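Local coordinates for protein 2-Keto-3-deoxy-(6-phospho-)gluconate aldolase (PDB 2R91) that is an aldolase of the dihydrodipicolinate synthetase family and folds as a TIM barrel, here assembled from four chains, at residues A142-G147 / R167-A172. Numbering follows the deposited sequence.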
# COMPACT_ATOMS: atom_id res chain seq x y z
N ALA A 142 -1.28 9.92 18.16
CA ALA A 142 -0.42 8.96 18.87
C ALA A 142 0.75 9.66 19.56
O ALA A 142 1.08 9.35 20.70
CB ALA A 142 0.10 7.93 17.90
N ALA A 143 1.37 10.62 18.88
CA ALA A 143 2.47 11.39 19.46
C ALA A 143 2.05 12.17 20.72
O ALA A 143 2.78 12.21 21.74
CB ALA A 143 3.06 12.32 18.40
N LYS A 144 0.86 12.77 20.65
CA LYS A 144 0.29 13.45 21.82
C LYS A 144 0.01 12.47 22.95
O LYS A 144 0.32 12.76 24.11
CB LYS A 144 -1.02 14.18 21.45
CG LYS A 144 -1.64 14.95 22.63
CD LYS A 144 -2.99 15.58 22.29
CE LYS A 144 -3.53 16.44 23.46
NZ LYS A 144 -4.95 16.86 23.21
N GLU A 145 -0.56 11.32 22.59
CA GLU A 145 -0.88 10.20 23.51
C GLU A 145 0.35 9.67 24.26
O GLU A 145 0.21 9.08 25.35
CB GLU A 145 -1.63 9.03 22.79
CG GLU A 145 -3.17 9.27 22.52
CD GLU A 145 -3.89 8.37 21.41
OE1 GLU A 145 -3.28 7.92 20.38
OE2 GLU A 145 -5.12 8.15 21.56
N LEU A 146 1.56 9.88 23.71
CA LEU A 146 2.79 9.45 24.39
C LEU A 146 3.07 10.31 25.60
O LEU A 146 3.64 9.84 26.59
CB LEU A 146 4.00 9.48 23.46
CG LEU A 146 4.00 8.52 22.29
CD1 LEU A 146 5.21 8.79 21.37
CD2 LEU A 146 3.99 7.05 22.78
N GLY A 147 2.70 11.58 25.51
CA GLY A 147 2.77 12.50 26.66
C GLY A 147 4.10 13.17 27.00
O GLY A 147 4.22 13.78 28.07
N ARG A 167 -0.85 20.97 15.20
CA ARG A 167 -2.21 21.07 15.72
C ARG A 167 -2.36 20.38 17.07
O ARG A 167 -2.94 20.95 18.01
CB ARG A 167 -3.19 20.50 14.69
CG ARG A 167 -4.66 20.56 15.08
CD ARG A 167 -5.46 19.84 14.00
NE ARG A 167 -6.60 19.14 14.59
CZ ARG A 167 -7.15 18.04 14.11
NH1 ARG A 167 -6.65 17.43 13.03
NH2 ARG A 167 -8.20 17.55 14.73
N TYR A 168 -1.84 19.15 17.17
CA TYR A 168 -1.97 18.37 18.42
C TYR A 168 -0.94 18.71 19.46
O TYR A 168 -1.17 18.48 20.66
CB TYR A 168 -1.91 16.86 18.14
CG TYR A 168 -3.20 16.24 17.63
CD1 TYR A 168 -3.58 16.38 16.32
CD2 TYR A 168 -4.02 15.52 18.48
CE1 TYR A 168 -4.75 15.82 15.85
CE2 TYR A 168 -5.20 14.95 18.03
CZ TYR A 168 -5.56 15.12 16.70
OH TYR A 168 -6.72 14.54 16.22
N LEU A 169 0.21 19.22 19.03
CA LEU A 169 1.28 19.61 19.96
C LEU A 169 1.73 21.03 19.67
O LEU A 169 2.79 21.24 19.09
CB LEU A 169 2.47 18.64 19.87
CG LEU A 169 2.14 17.17 20.07
CD1 LEU A 169 3.33 16.26 19.77
CD2 LEU A 169 1.71 16.98 21.47
N PRO A 170 0.91 22.02 20.09
CA PRO A 170 1.19 23.41 19.70
C PRO A 170 2.52 23.95 20.21
O PRO A 170 3.02 24.93 19.67
CB PRO A 170 0.00 24.21 20.31
CG PRO A 170 -1.03 23.22 20.65
CD PRO A 170 -0.30 21.91 20.91
N GLN A 171 3.09 23.32 21.23
CA GLN A 171 4.38 23.74 21.78
C GLN A 171 5.60 23.00 21.20
O GLN A 171 6.75 23.42 21.42
CB GLN A 171 4.37 23.59 23.30
CG GLN A 171 3.37 24.53 24.00
CD GLN A 171 3.54 25.98 23.56
OE1 GLN A 171 4.66 26.54 23.60
NE2 GLN A 171 2.44 26.61 23.12
N ALA A 172 5.38 21.93 20.46
CA ALA A 172 6.49 21.17 19.88
C ALA A 172 7.10 21.94 18.72
O ALA A 172 6.39 22.66 18.01
CB ALA A 172 5.99 19.80 19.38
O HOH W 1 -3.77 19.14 21.71
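Ala143 opens the contact from the buried side of helix 140-146: its CB rests 4.2 Å from CD1 of Leu169, where the chain turns out of helix 159-168. The next residue, Lys144, carries the larger share of the contact. CD2, the other branch of Leu169, sits against the root of the lysine, 3.8 Å from Lys144 CA and nearly as near to its CB, so the leucine fork spans two consecutive residues of the helix. The lysine chain then runs fully extended, with CG anti to the backbone N (chi1 -178°), and this carries it across the end of the neighbouring helix. On the way it crosses the Tyr168 side chain at about a right angle, and its CD meets the ring at the edge, in plane, 3.9 Å from Tyr168 CD2. The same CD passes 3.8 Å from Tyr168 O. A water joins that carbonyl to the ammonium: it accepts from Lys144 NZ at 3.0 Å and donates to Tyr168 O at 2.9 Å. Beyond the ring, the Tyr168 hydroxyl is hydrogen-bonded to Glu232 of the second subunit, which also forms a salt bridge with Arg167. Two outer helices of the TIM barrel, consecutive in the chain with strand 149-154 between them in sequence, are thus joined near their C-terminal ends. The contact is mainly apolar, with its one polar link made through water; the lysine's positive charge, set close to the C-terminal end of helix 159-168, would probably be favoured by the helix dipole.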